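Local coordinates for protein putative efflux transporter (Bacteroides eggerthii, PDB 4L8J) that probably serves as the periplasmic adaptor (membrane-fusion) subunit of an efflux pump, as in HlyD-family secretion proteins, at residues L37-V50 with Q60-L72. Sequence-based numbering, arbitrary orientation.
Sequences LAFRVSGQIINLPV and QLIAAIDPRDISL
I65 lays its CG2 methyl over the centre of one face of the F39 ring, 3.7 Å from the ring centroid, a CH-pi contact. The backbone N of A64 lies at the ring edge. F39 CZ reaches A63 CB at 3.6 Å. The other branch of I65 runs on to V41, where I65 CD1 meets V41 CG2 at 3.8 Å. With I65 CG1 between the backbone N and the carbonyl carbon (chi1 61°), I65 CG2 is placed over the F39 ring and I65 CD1 is carried to V41. G43 CA lies 3.8 Å from I65 CD1, so this methyl packs directly on the glycine backbone. V41 CG2 also meets I70 CD1 tip to tip, at the start of helix 68-95. Were F39 an alanine, the I65 methyl would probably lose its ring face and a gap would be likely to open beside A63.

Strands 43-47 and 61-65 pair antiparallel. I46 N gives A64 O a nearly straight bond of 2.8 Å, in the carbonyl plane. N47 N adds a weak one to the same oxygen. A64 N returns a bond to N47 O, and D66 N bonds to Q44 O at 2.8 Å. I46 and N47 thus both face A64, a classic beta bulge. Further out, the F39 side chain also touches L131 of strand 130-132 and I156 of strand 155-161, and N125 of helix 102-127 touches V41 and I70. This is the barrel-sandwich (lipoyl-like) domain of HlyD-type adaptors, at the end where its strands lead into the helical hairpin.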
loop_
_atom_site.group_PDB
_atom_site.type_symbol
_atom_site.label_atom_id
_atom_site.label_comp_id
_atom_site.label_asym_id
_atom_site.label_seq_id
_atom_site.Cartn_x
_atom_site.Cartn_y
_atom_site.Cartn_z
ATOM N N LEU A 37 -25.387 -31.317 -48.867
ATOM C CA LEU A 37 -24.862 -32.624 -49.252
ATOM C C LEU A 37 -25.527 -33.073 -50.505
ATOM O O LEU A 37 -26.736 -32.925 -50.651
ATOM C CB LEU A 37 -25.052 -33.676 -48.152
ATOM C CG LEU A 37 -24.130 -33.611 -46.946
ATOM C CD1 LEU A 37 -24.284 -34.864 -46.109
ATOM C CD2 LEU A 37 -22.670 -33.457 -47.370
ATOM N N ALA A 38 -24.745 -33.600 -51.434
ATOM C CA ALA A 38 -25.311 -34.058 -52.689
ATOM C C ALA A 38 -24.562 -35.256 -53.217
ATOM O O ALA A 38 -23.378 -35.432 -52.895
ATOM C CB ALA A 38 -25.264 -32.930 -53.707
ATOM N N PHE A 39 -25.253 -36.086 -54.016
ATOM C CA PHE A 39 -24.640 -37.238 -54.680
ATOM C C PHE A 39 -23.708 -36.734 -55.804
ATOM O O PHE A 39 -23.927 -35.639 -56.343
ATOM C CB PHE A 39 -25.718 -38.183 -55.261
ATOM C CG PHE A 39 -26.446 -39.055 -54.264
ATOM C CD1 PHE A 39 -25.960 -40.313 -53.931
ATOM C CD2 PHE A 39 -27.641 -38.636 -53.695
ATOM C CE1 PHE A 39 -26.648 -41.132 -53.029
ATOM C CE2 PHE A 39 -28.334 -39.459 -52.796
ATOM C CZ PHE A 39 -27.823 -40.696 -52.460
ATOM N N ARG A 40 -22.668 -37.509 -56.139
ATOM C CA ARG A 40 -21.767 -37.130 -57.228
ATOM C C ARG A 40 -22.229 -37.835 -58.527
ATOM O O ARG A 40 -21.627 -37.651 -59.590
ATOM C CB ARG A 40 -20.301 -37.457 -56.881
ATOM C CG ARG A 40 -19.753 -36.622 -55.711
ATOM C CD ARG A 40 -18.369 -37.075 -55.292
ATOM N NE ARG A 40 -17.974 -36.476 -54.014
ATOM C CZ ARG A 40 -17.006 -36.942 -53.227
ATOM N NH1 ARG A 40 -16.324 -38.030 -53.571
ATOM N NH2 ARG A 40 -16.723 -36.332 -52.082
ATOM N N VAL A 41 -23.297 -38.650 -58.412
ATOM C CA VAL A 41 -23.924 -39.426 -59.495
ATOM C C VAL A 41 -25.411 -39.122 -59.508
ATOM O O VAL A 41 -25.931 -38.611 -58.523
ATOM C CB VAL A 41 -23.656 -40.958 -59.412
ATOM C CG1 VAL A 41 -22.220 -41.286 -59.787
ATOM C CG2 VAL A 41 -24.007 -41.540 -58.046
ATOM N N SER A 42 -26.094 -39.441 -60.609
ATOM C CA SER A 42 -27.536 -39.264 -60.758
ATOM C C SER A 42 -28.228 -40.602 -60.555
ATOM O O SER A 42 -27.660 -41.651 -60.882
ATOM C CB SER A 42 -27.870 -38.692 -62.135
ATOM O OG SER A 42 -27.291 -37.409 -62.319
ATOM N N GLY A 43 -29.431 -40.569 -60.006
ATOM C CA GLY A 43 -30.175 -41.798 -59.787
ATOM C C GLY A 43 -31.414 -41.628 -58.952
ATOM O O GLY A 43 -31.809 -40.504 -58.635
ATOM N N GLN A 44 -32.044 -42.753 -58.615
ATOM C CA GLN A 44 -33.236 -42.775 -57.780
ATOM C C GLN A 44 -32.873 -43.139 -56.321
ATOM O O GLN A 44 -32.367 -44.238 -56.070
ATOM C CB GLN A 44 -34.280 -43.763 -58.349
ATOM C CG GLN A 44 -35.462 -44.018 -57.401
ATOM C CD GLN A 44 -36.616 -44.738 -58.049
ATOM O OE1 GLN A 44 -37.686 -44.151 -58.245
ATOM N NE2 GLN A 44 -36.451 -46.036 -58.348
ATOM N N ILE A 45 -33.192 -42.249 -55.364
ATOM C CA ILE A 45 -32.978 -42.526 -53.932
ATOM C C ILE A 45 -33.813 -43.753 -53.567
ATOM O O ILE A 45 -34.965 -43.826 -53.963
ATOM C CB ILE A 45 -33.312 -41.287 -53.046
ATOM C CG1 ILE A 45 -32.271 -40.166 -53.287
ATOM C CG2 ILE A 45 -33.358 -41.655 -51.541
ATOM C CD1 ILE A 45 -32.749 -38.807 -52.993
ATOM N N ILE A 46 -33.213 -44.755 -52.924
ATOM C CA ILE A 46 -33.932 -45.963 -52.491
ATOM C C ILE A 46 -33.824 -46.103 -50.966
ATOM O O ILE A 46 -34.446 -46.982 -50.370
ATOM C CB ILE A 46 -33.459 -47.234 -53.208
ATOM C CG1 ILE A 46 -31.922 -47.434 -53.059
ATOM C CG2 ILE A 46 -33.966 -47.250 -54.673
ATOM C CD1 ILE A 46 -31.435 -48.914 -53.177
ATOM N N ASN A 47 -32.978 -45.263 -50.349
ATOM C CA ASN A 47 -32.802 -45.258 -48.904
ATOM C C ASN A 47 -32.480 -43.843 -48.439
ATOM O O ASN A 47 -31.599 -43.196 -48.991
ATOM C CB ASN A 47 -31.724 -46.260 -48.464
ATOM C CG ASN A 47 -31.732 -46.565 -46.982
ATOM O OD1 ASN A 47 -32.592 -46.123 -46.241
ATOM N ND2 ASN A 47 -30.773 -47.325 -46.506
ATOM N N LEU A 48 -33.238 -43.364 -47.451
ATOM C CA LEU A 48 -33.094 -42.071 -46.806
ATOM C C LEU A 48 -33.233 -42.356 -45.291
ATOM O O LEU A 48 -34.286 -42.145 -44.719
ATOM C CB LEU A 48 -34.168 -41.124 -47.364
ATOM C CG LEU A 48 -33.971 -39.616 -47.182
ATOM C CD1 LEU A 48 -32.594 -39.157 -47.647
ATOM C CD2 LEU A 48 -35.012 -38.867 -47.962
ATOM N N PRO A 49 -32.207 -42.969 -44.658
ATOM C CA PRO A 49 -32.391 -43.474 -43.289
ATOM C C PRO A 49 -32.302 -42.437 -42.163
ATOM O O PRO A 49 -32.501 -42.807 -41.007
ATOM C CB PRO A 49 -31.253 -44.488 -43.170
ATOM C CG PRO A 49 -30.143 -43.874 -44.009
ATOM C CD PRO A 49 -30.890 -43.383 -45.205
ATOM N N VAL A 50 -31.972 -41.168 -42.484
ATOM C CA VAL A 50 -31.842 -40.088 -41.492
ATOM C C VAL A 50 -33.086 -39.169 -41.485
ATOM O O VAL A 50 -33.809 -39.082 -42.479
ATOM C CB VAL A 50 -30.534 -39.278 -41.695
ATOM C CG1 VAL A 50 -29.304 -40.147 -41.390
ATOM C CG2 VAL A 50 -30.445 -38.690 -43.113
ATOM N N GLN A 60 -21.257 -41.965 -41.682
ATOM C CA GLN A 60 -22.613 -42.519 -41.546
ATOM C C GLN A 60 -23.419 -42.315 -42.833
ATOM O O GLN A 60 -23.267 -41.281 -43.486
ATOM C CB GLN A 60 -23.333 -41.876 -40.367
ATOM C CG GLN A 60 -24.670 -42.522 -40.005
ATOM C CD GLN A 60 -25.213 -42.030 -38.699
ATOM O OE1 GLN A 60 -24.494 -41.499 -37.847
ATOM N NE2 GLN A 60 -26.485 -42.278 -38.477
ATOM N N LEU A 61 -24.276 -43.299 -43.185
ATOM C CA LEU A 61 -25.098 -43.220 -44.388
ATOM C C LEU A 61 -26.167 -42.120 -44.260
ATOM O O LEU A 61 -26.851 -42.035 -43.257
ATOM C CB LEU A 61 -25.763 -44.592 -44.691
ATOM C CG LEU A 61 -26.585 -44.717 -45.984
ATOM C CD1 LEU A 61 -25.716 -44.562 -47.222
ATOM C CD2 LEU A 61 -27.290 -46.046 -46.040
ATOM N N ILE A 62 -26.262 -41.261 -45.275
ATOM C CA ILE A 62 -27.276 -40.196 -45.358
ATOM C C ILE A 62 -28.366 -40.638 -46.308
ATOM O O ILE A 62 -29.552 -40.484 -46.017
ATOM C CB ILE A 62 -26.639 -38.852 -45.848
ATOM C CG1 ILE A 62 -25.565 -38.328 -44.862
ATOM C CG2 ILE A 62 -27.754 -37.800 -46.132
ATOM C CD1 ILE A 62 -26.122 -37.887 -43.515
ATOM N N ALA A 63 -27.953 -41.161 -47.477
ATOM C CA ALA A 63 -28.882 -41.579 -48.521
ATOM C C ALA A 63 -28.194 -42.508 -49.488
ATOM O O ALA A 63 -26.974 -42.486 -49.585
ATOM C CB ALA A 63 -29.437 -40.362 -49.267
ATOM N N ALA A 64 -28.970 -43.340 -50.190
ATOM C CA ALA A 64 -28.416 -44.229 -51.216
ATOM C C ALA A 64 -29.307 -44.226 -52.428
ATOM O O ALA A 64 -30.528 -44.177 -52.286
ATOM C CB ALA A 64 -28.263 -45.652 -50.686
ATOM N N ILE A 65 -28.701 -44.263 -53.629
ATOM C CA ILE A 65 -29.458 -44.367 -54.890
ATOM C C ILE A 65 -29.416 -45.828 -55.329
ATOM O O ILE A 65 -28.526 -46.566 -54.885
ATOM C CB ILE A 65 -28.988 -43.393 -56.019
ATOM C CG1 ILE A 65 -27.533 -43.640 -56.433
ATOM C CG2 ILE A 65 -29.236 -41.921 -55.659
ATOM C CD1 ILE A 65 -27.251 -43.440 -57.920
ATOM N N ASP A 66 -30.394 -46.253 -56.179
ATOM C CA ASP A 66 -30.481 -47.598 -56.748
ATOM C C ASP A 66 -29.195 -47.844 -57.567
ATOM O O ASP A 66 -28.949 -47.113 -58.530
ATOM C CB ASP A 66 -31.747 -47.724 -57.622
ATOM C CG ASP A 66 -32.091 -49.111 -58.133
ATOM O OD1 ASP A 66 -31.289 -50.052 -57.912
ATOM O OD2 ASP A 66 -33.184 -49.267 -58.717
ATOM N N PRO A 67 -28.348 -48.804 -57.122
ATOM C CA PRO A 67 -27.057 -49.019 -57.787
ATOM C C PRO A 67 -27.119 -49.886 -59.041
ATOM O O PRO A 67 -26.073 -50.128 -59.634
ATOM C CB PRO A 67 -26.242 -49.728 -56.700
ATOM C CG PRO A 67 -27.248 -50.524 -55.939
ATOM C CD PRO A 67 -28.510 -49.705 -55.956
ATOM N N ARG A 68 -28.324 -50.365 -59.426
ATOM C CA ARG A 68 -28.555 -51.288 -60.531
ATOM C C ARG A 68 -27.773 -50.960 -61.815
ATOM O O ARG A 68 -26.969 -51.796 -62.227
ATOM C CB ARG A 68 -30.060 -51.427 -60.852
ATOM N N ASP A 69 -28.009 -49.780 -62.439
ATOM C CA ASP A 69 -27.395 -49.362 -63.707
ATOM C C ASP A 69 -25.885 -49.185 -63.596
ATOM O O ASP A 69 -25.159 -49.731 -64.415
ATOM C CB ASP A 69 -28.033 -48.068 -64.238
ATOM C CG ASP A 69 -29.498 -48.212 -64.619
ATOM O OD1 ASP A 69 -29.943 -49.363 -64.861
ATOM O OD2 ASP A 69 -30.197 -47.177 -64.684
ATOM N N ILE A 70 -25.422 -48.495 -62.547
ATOM C CA ILE A 70 -24.007 -48.264 -62.285
ATOM C C ILE A 70 -23.303 -49.616 -62.068
ATOM O O ILE A 70 -22.203 -49.811 -62.586
ATOM C CB ILE A 70 -23.857 -47.291 -61.098
ATOM C CG1 ILE A 70 -24.288 -45.882 -61.545
ATOM C CG2 ILE A 70 -22.422 -47.286 -60.550
ATOM C CD1 ILE A 70 -24.630 -44.861 -60.376
ATOM N N SER A 71 -23.975 -50.562 -61.366
ATOM C CA SER A 71 -23.452 -51.906 -61.109
ATOM C C SER A 71 -23.198 -52.674 -62.419
ATOM O O SER A 71 -22.195 -53.390 -62.515
ATOM C CB SER A 71 -24.409 -52.693 -60.217
ATOM O OG SER A 71 -23.880 -53.964 -59.876
ATOM N N LEU A 72 -24.095 -52.505 -63.420
ATOM C CA LEU A 72 -23.987 -53.133 -64.741
ATOM C C LEU A 72 -22.778 -52.578 -65.491
ATOM O O LEU A 72 -21.994 -53.365 -66.008
ATOM C CB LEU A 72 -25.266 -52.948 -65.567
ATOM C CG LEU A 72 -26.414 -53.881 -65.193
ATOM C CD1 LEU A 72 -27.758 -53.184 -65.322
ATOM C CD2 LEU A 72 -26.382 -55.152 -66.020
#